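Local coordinates for protein 6-aminohexanoate-dimer hydrolase (Bacillus anthracis, PDB 4GB7) that probably hydrolyses the amide bond of 6-aminohexanoate dimers, as a serine hydrolase built on the fold shared by beta-lactamases and penicillin-binding proteins, at residues A[100-105]-A[123-128]; A[110-115]-A[390-395]; A[131-136]-A[306-311]; A[136-141]-A[301-306]. One frame throughout, in Å; residues are numbered along the deposited sequence.

Contact 1: A[100-105]-A[123-128]; sequences PLKELL and YERYFN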
loop_
_atom_site.group_PDB
_atom_site.type_symbol
_atom_site.label_atom_id
_atom_site.label_comp_id
_atom_site.label_asym_id
_atom_site.label_seq_id
_atom_site.Cartn_x
_atom_site.Cartn_y
_atom_site.Cartn_z
ATOM N N PRO A 100 11.349 5.061 24.358
ATOM C CA PRO A 100 11.774 6.083 23.391
ATOM C C PRO A 100 11.532 5.651 21.932
ATOM O O PRO A 100 11.710 4.472 21.556
ATOM C CB PRO A 100 13.258 6.303 23.681
ATOM C CG PRO A 100 13.599 5.427 24.777
ATOM C CD PRO A 100 12.443 4.582 25.196
ATOM N N LEU A 101 11.157 6.604 21.101
ATOM C CA LEU A 101 10.723 6.316 19.738
ATOM C C LEU A 101 11.747 5.584 18.842
ATOM O O LEU A 101 11.422 4.557 18.246
ATOM C CB LEU A 101 10.329 7.629 19.056
ATOM C CG LEU A 101 9.976 7.565 17.579
ATOM C CD1 LEU A 101 8.724 6.697 17.421
ATOM C CD2 LEU A 101 9.778 8.962 17.022
ATOM N N LYS A 102 12.986 6.079 18.754
ATOM C CA LYS A 102 13.940 5.460 17.823
ATOM C C LYS A 102 14.202 3.993 18.195
ATOM O O LYS A 102 14.237 3.124 17.340
ATOM C CB LYS A 102 15.248 6.277 17.711
ATOM C CG LYS A 102 16.247 5.791 16.644
ATOM C CD LYS A 102 17.623 6.455 16.827
ATOM C CE LYS A 102 18.715 5.962 15.869
ATOM N NZ LYS A 102 20.061 6.486 16.283
ATOM N N GLU A 103 14.423 3.713 19.484
ATOM C CA GLU A 103 14.627 2.347 19.892
ATOM C C GLU A 103 13.432 1.452 19.669
ATOM O O GLU A 103 13.606 0.285 19.293
ATOM C CB GLU A 103 14.990 2.323 21.368
ATOM C CG GLU A 103 16.447 2.673 21.611
ATOM C CD GLU A 103 17.365 1.531 21.217
ATOM O OE1 GLU A 103 17.487 0.587 22.055
ATOM O OE2 GLU A 103 17.930 1.527 20.087
ATOM N N LEU A 104 12.235 1.999 19.820
ATOM C CA LEU A 104 10.980 1.227 19.611
ATOM C C LEU A 104 10.884 0.854 18.110
ATOM O O LEU A 104 10.643 -0.296 17.737
ATOM C CB LEU A 104 9.750 2.006 20.051
ATOM C CG LEU A 104 8.356 1.417 19.731
ATOM C CD1 LEU A 104 8.077 0.204 20.609
ATOM C CD2 LEU A 104 7.316 2.501 19.936
ATOM N N LEU A 105 11.103 1.840 17.249
ATOM C CA LEU A 105 11.125 1.567 15.819
ATOM C C LEU A 105 12.092 0.444 15.442
ATOM O O LEU A 105 11.740 -0.472 14.720
ATOM C CB LEU A 105 11.389 2.845 15.016
ATOM C CG LEU A 105 10.454 4.041 15.101
ATOM C CD1 LEU A 105 11.063 5.288 14.462
ATOM C CD2 LEU A 105 9.111 3.724 14.442
ATOM N N TYR A 123 11.492 14.782 10.480
ATOM C CA TYR A 123 12.255 13.706 11.094
ATOM C C TYR A 123 12.290 12.547 10.154
ATOM O O TYR A 123 11.262 12.179 9.590
ATOM C CB TYR A 123 11.578 13.247 12.349
ATOM C CG TYR A 123 12.235 12.172 13.166
ATOM C CD1 TYR A 123 13.423 12.423 13.819
ATOM C CD2 TYR A 123 11.630 10.930 13.341
ATOM C CE1 TYR A 123 13.982 11.456 14.634
ATOM C CE2 TYR A 123 12.189 9.941 14.141
ATOM C CZ TYR A 123 13.365 10.221 14.778
ATOM O OH TYR A 123 13.880 9.274 15.622
ATOM N N GLU A 124 13.463 12.036 9.907
ATOM C CA GLU A 124 13.649 10.816 9.137
ATOM C C GLU A 124 14.743 9.988 9.732
ATOM O O GLU A 124 15.811 10.523 10.109
ATOM C CB GLU A 124 13.913 11.045 7.657
ATOM C CG GLU A 124 15.072 11.953 7.367
ATOM C CD GLU A 124 15.412 12.102 5.897
ATOM O OE1 GLU A 124 14.807 11.426 5.046
ATOM O OE2 GLU A 124 16.308 12.924 5.595
ATOM N N ARG A 125 14.482 8.676 9.795
ATOM C CA ARG A 125 15.449 7.733 10.273
ATOM C C ARG A 125 15.400 6.493 9.424
ATOM O O ARG A 125 14.311 6.060 9.024
ATOM C CB ARG A 125 15.203 7.363 11.717
ATOM C CG ARG A 125 15.424 8.522 12.688
ATOM C CD ARG A 125 16.917 8.753 12.891
ATOM N NE ARG A 125 17.127 9.828 13.848
ATOM C CZ ARG A 125 17.260 11.138 13.594
ATOM N NH1 ARG A 125 17.122 11.665 12.371
ATOM N NH2 ARG A 125 17.521 11.960 14.624
ATOM N N TYR A 126 16.587 5.950 9.150
ATOM C CA TYR A 126 16.806 4.730 8.342
ATOM C C TYR A 126 17.587 3.745 9.185
ATOM O O TYR A 126 18.525 4.143 9.929
ATOM C CB TYR A 126 17.511 5.045 7.021
ATOM C CG TYR A 126 16.725 6.037 6.200
ATOM C CD1 TYR A 126 15.720 5.620 5.352
ATOM C CD2 TYR A 126 16.855 7.414 6.418
ATOM C CE1 TYR A 126 14.935 6.538 4.696
ATOM C CE2 TYR A 126 16.089 8.344 5.757
ATOM C CZ TYR A 126 15.098 7.910 4.937
ATOM O OH TYR A 126 14.316 8.842 4.297
ATOM N N PHE A 127 17.215 2.477 9.127
ATOM C CA PHE A 127 17.716 1.514 10.113
ATOM C C PHE A 127 18.341 0.312 9.403
ATOM O O PHE A 127 18.063 0.061 8.247
ATOM C CB PHE A 127 16.604 1.009 11.022
ATOM C CG PHE A 127 15.917 2.062 11.844
ATOM C CD1 PHE A 127 14.895 2.822 11.318
ATOM C CD2 PHE A 127 16.275 2.267 13.140
ATOM C CE1 PHE A 127 14.271 3.805 12.062
ATOM C CE2 PHE A 127 15.657 3.246 13.908
ATOM C CZ PHE A 127 14.636 4.008 13.371
ATOM N N ASN A 128 19.146 -0.460 10.135
ATOM C CA ASN A 128 19.612 -1.757 9.668
ATOM C C ASN A 128 20.403 -1.695 8.368
ATOM O O ASN A 128 20.413 -2.651 7.607
ATOM C CB ASN A 128 18.435 -2.784 9.557
ATOM C CG ASN A 128 18.904 -4.217 9.408
ATOM O OD1 ASN A 128 18.317 -4.993 8.636
ATOM N ND2 ASN A 128 19.923 -4.602 10.204
#

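Contact 2: A[110-115]-A[390-395]; sequences TDAFVV and VHFSSN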
loop_
_atom_site.group_PDB
_atom_site.type_symbol
_atom_site.label_atom_id
_atom_site.label_comp_id
_atom_site.label_asym_id
_atom_site.label_seq_id
_atom_site.Cartn_x
_atom_site.Cartn_y
_atom_site.Cartn_z
ATOM N N THR A 110 11.710 -1.689 11.996
ATOM C CA THR A 110 11.511 -0.577 11.090
ATOM C C THR A 110 12.792 -0.346 10.256
ATOM O O THR A 110 13.922 -0.451 10.741
ATOM C CB THR A 110 11.186 0.699 11.878
ATOM O OG1 THR A 110 10.010 0.486 12.670
ATOM C CG2 THR A 110 11.138 1.984 10.959
ATOM N N ASP A 111 12.599 -0.081 8.987
ATOM C CA ASP A 111 13.698 0.275 8.064
ATOM C C ASP A 111 13.770 1.777 7.767
ATOM O O ASP A 111 14.877 2.291 7.542
ATOM C CB ASP A 111 13.577 -0.487 6.736
ATOM C CG ASP A 111 13.773 -1.982 6.880
ATOM O OD1 ASP A 111 14.641 -2.439 7.648
ATOM O OD2 ASP A 111 13.055 -2.727 6.214
ATOM N N ALA A 112 12.594 2.428 7.673
ATOM C CA ALA A 112 12.491 3.850 7.414
ATOM C C ALA A 112 11.301 4.446 8.114
ATOM O O ALA A 112 10.226 3.850 8.153
ATOM C CB ALA A 112 12.389 4.134 5.917
ATOM N N PHE A 113 11.500 5.660 8.599
ATOM C CA PHE A 113 10.457 6.386 9.294
ATOM C C PHE A 113 10.613 7.849 8.905
ATOM O O PHE A 113 11.650 8.428 9.117
ATOM C CB PHE A 113 10.527 6.136 10.782
ATOM C CG PHE A 113 9.372 6.675 11.545
ATOM C CD1 PHE A 113 8.159 6.001 11.553
ATOM C CD2 PHE A 113 9.464 7.876 12.243
ATOM C CE1 PHE A 113 7.087 6.494 12.272
ATOM C CE2 PHE A 113 8.413 8.336 13.003
ATOM C CZ PHE A 113 7.206 7.671 12.983
ATOM N N VAL A 114 9.590 8.399 8.258
ATOM C CA VAL A 114 9.593 9.783 7.802
ATOM C C VAL A 114 8.345 10.514 8.317
ATOM O O VAL A 114 7.192 10.025 8.111
ATOM C CB VAL A 114 9.622 9.843 6.275
ATOM C CG1 VAL A 114 9.479 11.275 5.762
ATOM C CG2 VAL A 114 10.894 9.159 5.708
ATOM N N VAL A 115 8.564 11.688 8.897
ATOM C CA VAL A 115 7.504 12.560 9.394
ATOM C C VAL A 115 7.590 13.931 8.696
ATOM O O VAL A 115 8.604 14.617 8.721
ATOM C CB VAL A 115 7.556 12.773 10.914
ATOM C CG1 VAL A 115 6.381 13.655 11.374
ATOM C CG2 VAL A 115 7.658 11.452 11.663
ATOM N N VAL A 390 5.321 8.202 6.806
ATOM C CA VAL A 390 5.707 7.020 6.026
ATOM C C VAL A 390 6.478 6.106 6.918
ATOM O O VAL A 390 7.457 6.517 7.530
ATOM C CB VAL A 390 6.530 7.364 4.774
ATOM C CG1 VAL A 390 6.930 6.090 4.023
ATOM C CG2 VAL A 390 5.706 8.256 3.823
ATOM N N HIS A 391 6.060 4.846 6.967
ATOM C CA HIS A 391 6.679 3.875 7.877
ATOM C C HIS A 391 6.919 2.627 7.090
ATOM O O HIS A 391 5.927 2.011 6.604
ATOM C CB HIS A 391 5.723 3.631 9.064
ATOM C CG HIS A 391 6.365 3.023 10.274
ATOM N ND1 HIS A 391 5.870 3.227 11.498
ATOM C CD2 HIS A 391 7.426 2.190 10.410
ATOM C CE1 HIS A 391 6.641 2.593 12.408
ATOM N NE2 HIS A 391 7.596 1.946 11.742
ATOM N N PHE A 392 8.192 2.266 6.897
ATOM C CA PHE A 392 8.582 1.058 6.199
ATOM C C PHE A 392 9.280 0.144 7.152
ATOM O O PHE A 392 10.098 0.630 7.955
ATOM C CB PHE A 392 9.585 1.294 5.060
ATOM C CG PHE A 392 9.107 2.086 3.906
ATOM C CD1 PHE A 392 7.753 2.288 3.634
ATOM C CD2 PHE A 392 10.076 2.543 2.989
ATOM C CE1 PHE A 392 7.397 3.031 2.500
ATOM C CE2 PHE A 392 9.709 3.257 1.864
ATOM C CZ PHE A 392 8.364 3.477 1.615
ATOM N N SER A 393 9.003 -1.158 7.035
ATOM C CA SER A 393 9.573 -2.135 7.953
ATOM C C SER A 393 9.842 -3.424 7.210
ATOM O O SER A 393 9.400 -3.647 6.079
ATOM C CB SER A 393 8.677 -2.389 9.187
ATOM O OG SER A 393 8.228 -1.199 9.805
ATOM N N SER A 394 10.567 -4.299 7.881
ATOM C CA SER A 394 10.694 -5.667 7.424
ATOM C C SER A 394 10.551 -6.619 8.612
ATOM O O SER A 394 11.494 -7.358 8.984
ATOM C CB SER A 394 11.986 -5.806 6.637
ATOM O OG SER A 394 13.091 -5.253 7.313
ATOM N N ASN A 395 9.342 -6.581 9.183
ATOM C CA ASN A 395 8.994 -7.287 10.414
ATOM C C ASN A 395 8.166 -8.491 10.061
ATOM O O ASN A 395 6.956 -8.362 9.835
ATOM C CB ASN A 395 8.271 -6.321 11.340
ATOM C CG ASN A 395 8.149 -6.796 12.755
ATOM O OD1 ASN A 395 8.893 -7.652 13.214
ATOM N ND2 ASN A 395 7.227 -6.146 13.505
#

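Contact 3: A[131-136]-A[306-311]; sequences NESEPH and TARDMA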
loop_
_atom_site.group_PDB
_atom_site.type_symbol
_atom_site.label_atom_id
_atom_site.label_comp_id
_atom_site.label_asym_id
_atom_site.label_seq_id
_atom_site.Cartn_x
_atom_site.Cartn_y
_atom_site.Cartn_z
ATOM N N ASN A 131 19.421 1.765 2.781
ATOM C CA ASN A 131 19.797 2.964 2.021
ATOM C C ASN A 131 18.541 3.749 1.689
ATOM O O ASN A 131 17.645 3.255 0.985
ATOM C CB ASN A 131 20.548 2.530 0.726
ATOM C CG ASN A 131 21.022 3.714 -0.149
ATOM O OD1 ASN A 131 20.478 4.800 -0.109
ATOM N ND2 ASN A 131 22.054 3.457 -0.982
ATOM N N GLU A 132 18.491 4.984 2.181
ATOM C CA GLU A 132 17.338 5.868 2.005
ATOM C C GLU A 132 16.922 6.061 0.563
ATOM O O GLU A 132 15.740 6.400 0.273
ATOM C CB GLU A 132 17.611 7.242 2.613
ATOM C CG GLU A 132 18.852 7.952 2.080
ATOM C CD GLU A 132 19.308 9.066 3.003
ATOM O OE1 GLU A 132 20.343 8.907 3.675
ATOM O OE2 GLU A 132 18.623 10.108 3.075
ATOM N N SER A 133 17.860 5.864 -0.350
ATOM C CA SER A 133 17.573 6.153 -1.779
ATOM C C SER A 133 17.205 4.906 -2.596
ATOM O O SER A 133 16.957 5.011 -3.803
ATOM C CB SER A 133 18.757 6.890 -2.429
ATOM O OG SER A 133 18.970 8.182 -1.853
ATOM N N GLU A 134 17.156 3.746 -1.947
ATOM C CA GLU A 134 16.819 2.474 -2.628
ATOM C C GLU A 134 15.375 2.124 -2.364
ATOM O O GLU A 134 14.910 2.209 -1.254
ATOM C CB GLU A 134 17.706 1.330 -2.193
ATOM C CG GLU A 134 19.151 1.459 -2.662
ATOM C CD GLU A 134 19.345 1.312 -4.177
ATOM O OE1 GLU A 134 18.586 0.617 -4.880
ATOM O OE2 GLU A 134 20.266 1.931 -4.709
ATOM N N PRO A 135 14.629 1.765 -3.403
ATOM C CA PRO A 135 13.237 1.444 -3.115
ATOM C C PRO A 135 13.039 0.285 -2.119
ATOM O O PRO A 135 13.764 -0.721 -2.155
ATOM C CB PRO A 135 12.686 1.121 -4.507
ATOM C CG PRO A 135 13.540 1.940 -5.436
ATOM C CD PRO A 135 14.906 1.845 -4.852
ATOM N N HIS A 136 11.989 0.371 -1.320
ATOM C CA HIS A 136 11.623 -0.626 -0.314
ATOM C C HIS A 136 10.340 -1.278 -0.698
ATOM O O HIS A 136 9.485 -0.651 -1.316
ATOM C CB HIS A 136 11.382 0.144 0.990
ATOM C CG HIS A 136 11.350 -0.726 2.228
ATOM N ND1 HIS A 136 10.303 -1.502 2.559
ATOM C CD2 HIS A 136 12.309 -0.892 3.229
ATOM C CE1 HIS A 136 10.575 -2.134 3.729
ATOM N NE2 HIS A 136 11.818 -1.780 4.124
ATOM N N THR A 306 10.970 4.794 -2.501
ATOM C CA THR A 306 11.690 5.339 -1.339
ATOM C C THR A 306 10.722 6.056 -0.371
ATOM O O THR A 306 9.584 6.420 -0.723
ATOM C CB THR A 306 12.804 6.335 -1.730
ATOM O OG1 THR A 306 12.202 7.561 -2.149
ATOM C CG2 THR A 306 13.771 5.761 -2.772
ATOM N N ALA A 307 11.143 6.194 0.875
ATOM C CA ALA A 307 10.293 6.730 1.929
ATOM C C ALA A 307 9.931 8.199 1.705
ATOM O O ALA A 307 8.757 8.586 1.897
ATOM C CB ALA A 307 10.929 6.557 3.319
ATOM N N ARG A 308 10.926 9.014 1.335
ATOM C CA ARG A 308 10.647 10.398 1.039
ATOM C C ARG A 308 9.725 10.525 -0.168
ATOM O O ARG A 308 8.911 11.420 -0.192
ATOM C CB ARG A 308 11.916 11.207 0.802
ATOM C CG ARG A 308 12.614 11.503 2.116
ATOM C CD ARG A 308 13.682 12.596 2.008
ATOM N NE ARG A 308 14.702 12.258 1.048
ATOM C CZ ARG A 308 15.827 11.581 1.289
ATOM N NH1 ARG A 308 16.664 11.342 0.290
ATOM N NH2 ARG A 308 16.147 11.148 2.508
ATOM N N ASP A 309 9.878 9.646 -1.145
ATOM C CA ASP A 309 9.009 9.726 -2.306
ATOM C C ASP A 309 7.571 9.390 -1.916
ATOM O O ASP A 309 6.628 10.035 -2.393
ATOM C CB ASP A 309 9.510 8.849 -3.470
ATOM C CG ASP A 309 10.699 9.502 -4.215
ATOM O OD1 ASP A 309 10.915 10.731 -4.007
ATOM O OD2 ASP A 309 11.356 8.854 -5.049
HETATM N N MSE A 310 7.385 8.392 -1.084
HETATM C CA MSE A 310 6.055 8.094 -0.561
HETATM C C MSE A 310 5.508 9.253 0.239
HETATM O O MSE A 310 4.334 9.532 0.173
HETATM C CB MSE A 310 6.034 6.857 0.294
HETATM C CG MSE A 310 6.147 5.616 -0.478
HETATM SE SE MSE A 310 4.687 5.397 -1.774
HETATM C CE MSE A 310 3.247 6.301 -0.848
ATOM N N ALA A 311 6.367 9.970 0.965
ATOM C CA ALA A 311 5.943 11.152 1.689
ATOM C C ALA A 311 5.452 12.271 0.768
ATOM O O ALA A 311 4.511 12.990 1.088
ATOM C CB ALA A 311 7.065 11.639 2.565
HETATM O O HOH W 1 13.630 5.087 1.606
HETATM O O HOH W 2 13.905 8.391 1.390
#

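Contact 4: A[136-141]-A[301-306]; sequences HGMASL and AGLNAT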
loop_
_atom_site.group_PDB
_atom_site.type_symbol
_atom_site.label_atom_id
_atom_site.label_comp_id
_atom_site.label_asym_id
_atom_site.label_seq_id
_atom_site.Cartn_x
_atom_site.Cartn_y
_atom_site.Cartn_z
ATOM N N HIS A 136 11.989 0.371 -1.320
ATOM C CA HIS A 136 11.623 -0.626 -0.314
ATOM C C HIS A 136 10.340 -1.278 -0.698
ATOM O O HIS A 136 9.485 -0.651 -1.316
ATOM C CB HIS A 136 11.382 0.144 0.990
ATOM C CG HIS A 136 11.350 -0.726 2.228
ATOM N ND1 HIS A 136 10.303 -1.502 2.559
ATOM C CD2 HIS A 136 12.309 -0.892 3.229
ATOM C CE1 HIS A 136 10.575 -2.134 3.729
ATOM N NE2 HIS A 136 11.818 -1.780 4.124
ATOM N N GLY A 137 10.162 -2.545 -0.350
ATOM C CA GLY A 137 8.841 -3.186 -0.480
ATOM C C GLY A 137 7.791 -2.468 0.348
ATOM O O GLY A 137 8.069 -1.943 1.384
HETATM N N MSE A 138 6.579 -2.380 -0.165
HETATM C CA MSE A 138 5.513 -1.692 0.552
HETATM C C MSE A 138 4.209 -2.508 0.685
HETATM O O MSE A 138 3.224 -1.994 1.202
HETATM C CB MSE A 138 5.201 -0.368 -0.166
HETATM C CG MSE A 138 6.383 0.511 -0.330
HETATM SE SE MSE A 138 5.937 2.302 -0.853
HETATM C CE MSE A 138 4.891 2.039 -2.383
ATOM N N ALA A 139 4.215 -3.757 0.227
ATOM C CA ALA A 139 3.075 -4.639 0.357
ATOM C C ALA A 139 1.834 -3.885 -0.136
ATOM O O ALA A 139 1.883 -3.318 -1.207
ATOM C CB ALA A 139 2.928 -5.159 1.786
ATOM N N SER A 140 0.763 -3.807 0.639
ATOM C CA SER A 140 -0.521 -3.271 0.146
ATOM C C SER A 140 -0.582 -1.736 0.041
ATOM O O SER A 140 -1.582 -1.208 -0.399
ATOM C CB SER A 140 -1.693 -3.761 1.034
ATOM O OG SER A 140 -1.965 -5.137 0.858
ATOM N N LEU A 141 0.484 -1.011 0.386
ATOM C CA LEU A 141 0.519 0.428 0.119
ATOM C C LEU A 141 0.295 0.712 -1.366
ATOM O O LEU A 141 -0.198 1.741 -1.685
ATOM C CB LEU A 141 1.795 1.092 0.569
ATOM C CG LEU A 141 1.862 1.524 2.022
ATOM C CD1 LEU A 141 1.152 0.685 3.039
ATOM C CD2 LEU A 141 3.278 1.897 2.430
ATOM N N ALA A 301 0.267 -5.372 -4.398
ATOM C CA ALA A 301 1.318 -5.637 -3.378
ATOM C C ALA A 301 2.762 -5.416 -3.811
ATOM O O ALA A 301 3.704 -5.630 -3.002
ATOM C CB ALA A 301 1.163 -7.077 -2.917
ATOM N N GLY A 302 2.976 -5.025 -5.066
ATOM C CA GLY A 302 4.328 -5.078 -5.647
ATOM C C GLY A 302 5.112 -3.796 -5.889
ATOM O O GLY A 302 6.186 -3.832 -6.498
ATOM N N LEU A 303 4.586 -2.659 -5.442
ATOM C CA LEU A 303 5.258 -1.366 -5.651
ATOM C C LEU A 303 6.330 -1.190 -4.612
ATOM O O LEU A 303 6.098 -1.464 -3.447
ATOM C CB LEU A 303 4.266 -0.209 -5.612
ATOM C CG LEU A 303 4.782 1.172 -6.022
ATOM C CD1 LEU A 303 5.342 1.221 -7.458
ATOM C CD2 LEU A 303 3.664 2.183 -5.829
ATOM N N ASN A 304 7.492 -0.777 -5.060
ATOM C CA ASN A 304 8.709 -0.528 -4.271
ATOM C C ASN A 304 9.100 0.933 -4.525
ATOM O O ASN A 304 9.216 1.366 -5.692
ATOM C CB ASN A 304 9.843 -1.418 -4.720
ATOM C CG ASN A 304 9.671 -2.873 -4.295
ATOM O OD1 ASN A 304 10.401 -3.356 -3.396
ATOM N ND2 ASN A 304 8.684 -3.556 -4.859
ATOM N N ALA A 305 9.266 1.707 -3.448
ATOM C CA ALA A 305 9.535 3.151 -3.561
ATOM C C ALA A 305 10.391 3.613 -2.394
ATOM O O ALA A 305 10.515 2.895 -1.386
ATOM C CB ALA A 305 8.245 3.950 -3.617
ATOM N N THR A 306 10.970 4.794 -2.501
ATOM C CA THR A 306 11.690 5.339 -1.339
ATOM C C THR A 306 10.722 6.056 -0.371
ATOM O O THR A 306 9.584 6.420 -0.723
ATOM C CB THR A 306 12.804 6.335 -1.730
ATOM O OG1 THR A 306 12.202 7.561 -2.149
ATOM C CG2 THR A 306 13.771 5.761 -2.772
HETATM O O HOH W 3 5.961 -4.392 -2.274
HETATM O O HOH W 4 3.497 -2.068 -2.853
#

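Contact 1: A[100-105]-A[123-128]
F127 reaches the helix with the outer corner of its ring, CE2 and CZ, and two helical residues one turn apart receive it. K102 meets CE2 both with its backbone, O lying 3.7 Å from F127 CE2, and with its side chain, CG lying 3.8 Å from F127 CE2. The L105 and F127 side chains cross at about a right angle, with L105 CB 3.8 Å from F127 CZ and L105 CD1 touching the same atom. The F127 torsion that sets CG beside the backbone N (chi1 -61°) brings the ring up to this part of the helix. K102 runs extended from CG anti to its backbone N (chi1 -174°), so its methylenes pass from F127 toward the aliphatic part of R125, while K102 NZ stays 5.1 Å from R125 NE; the probable repulsion between these like charges would be eased by D87, which forms a salt bridge with R125 NE. Y123 makes the third anchor. Its side chain and that of L101 come from opposite directions, and L101 CD2 meets the ring obliquely, 3.9 Å from Y123 CE2. Y123 OH lies 3.9 Å from K102 CB and is hydrogen-bonded to D87. Across the ring from CE2, Y123 CE1 sits 3.4 Å above the R125 guanidinium plane, over its centre. No hydrogen bond joins the two segments, and the axes remain 10.5 Å apart, a spacing filled by side chains. This is helix-on-sheet packing: helix 101-107, beside helix 402-417, rests on the outermost strand 120-126 of the five-stranded antiparallel sheet of the beta-lactamase-like fold.

Contact 2: A[110-115]-A[390-395]
The carbonyl oxygen of F392 is gripped by two successive amides, D111 N at 2.8 Å and A112 N at 3.1 Å from F392 O, both arriving from the same face of its plane. Two residues opposite one define a classic beta bulge, and the register slips by one between T110 and A112. Beyond it the antiparallel ladder is regular: F392 N donates to A112 O, and V114 and V390 exchange a reciprocal pair of bonds, V114 N lying 2.9 Å from V390 O. At the bulge, D111 points toward the partner strand and receives S394 OG on the syn side of OD2, 2.8 Å from OG to OD2; the same OD2 is bonded to H136, while R54 bridges OD1. On the face carrying F113 and H391, the F113 edge meets the imidazole face with planes at 80°, a T-shaped pair with centroids 4.9 Å apart. H391 NE2 donates in its ring plane to T110 OG1 at 3.0 Å, while ND1 is bonded to Y410, so both ring nitrogens are held. T110 OG1 in turn bonds L105 O. Helix 402-417 covers this face; helix 307-318 covers the other, against A112, V114, V390 and F392, while strands 120-126 and 377-382 flank the pair.

Contact 3: A[131-136]-A[306-311]
T306, just before the helix, presents its methyl to the turn formed by 131-134: CG2 lies 3.4 Å from S133 O, and CB lies 3.6 Å from E132 O. With chi1 at 74° its hydroxyl sits between the backbone N and the carbonyl carbon, from where OG1 caps the helix by accepting from D309 N at 3.3 Å. P135 CA also packs near T306 N. The next two residues are joined to the loop through water. A307 N donates to a water, 2.8 Å away, that donates onward to E132 O; R308 N gives its proton to a second water, which also ends on E132 O. One carbonyl thus serves two amides of the first helical turn, and the turn itself is braced by S133 N donating to N131 OD1, an Asx turn. The R308 side chain, bent at chi3, brings its guanidinium to E132: NH2 lies 2.7 Å from E132 OE2, in the guanidinium plane and on the anti lone pair, with the bond nearly straight at 167° and the two planar groups 63° apart. E132 was modelled in two conformations, so this bridge is established for one of them. E124 and E284 also form salt bridges with R308. The chemistry therefore implies a helix start whose amides are satisfied by a hydroxyl and two waters, and an arginine probably kept charged by acids from separate parts of the chain.

Contact 4: A[136-141]-A[301-306]
The short antiparallel pairing of H136 with A305, at the edge of a four-stranded sheet, leads the chain toward S140, which heads an SxxK pattern resembling the nucleophile motif of penicillin-recognising enzymes. H136 N donates to A305 O at 2.9 Å with a nearly straight angle of 169°, although the donor stands well above the carbonyl plane; the return bond, A305 N to H136 O, is longer at 3.2 Å and more bent. The imidazole is turned away from the pair: ND1 donates in the ring plane to G137 O at 2.6 Å and NE2 is hydrogen-bonded to D111, which fixes the ring's rotation. Past G137 the regular ladder stops, although the backbones stay close; M138 N makes a weak bond to L303 O. There the selenomethionine M138 runs alongside L303 in the same direction: the bend at chi3 (-54°) carries CE to 3.7 Å from L303 CD2, while SE rests 4.0 Å from A305 CB. Two waters supplement the direct bonds here. One accepts from M138 N at 3.0 Å and also lies near A301 O and L303 O; another sits close to A139 O and L303 O. A139 O lies 3.2 Å from A301 CA, a CH...O contact. S140 OG is hydrogen-bonded to K143, Y249 and a nitrate ion, probably from the crystallisation liquor. The chemistry suggests a backbone held by two direct bonds, one weak bond and bridging waters, leading to a serine whose lysine and tyrosine partners are consistent with the SxxK active site of this family.

Overall arrangement
From the N terminus, helix 101-107 opens contact 1 and strand 110-117 opens contact 2 before strand 120-126 closes contact 1, so these two cross. Contact 2 spans most of what follows, closing only when strand 387-393 returns beside strand 110-117. Within that span lie contact 3, from the loop 131-136 to helix 307-318, and inside it contact 4, from 136-141 to 301-306; the last two share H136 and T306. Contacts 1 and 2 meet in the five-stranded sheet, whereas contact 4 belongs to the smaller sheet. D111 bonded to H136, E124 bridged to R308, and M310 against M138 tie the two sheets and the helix together.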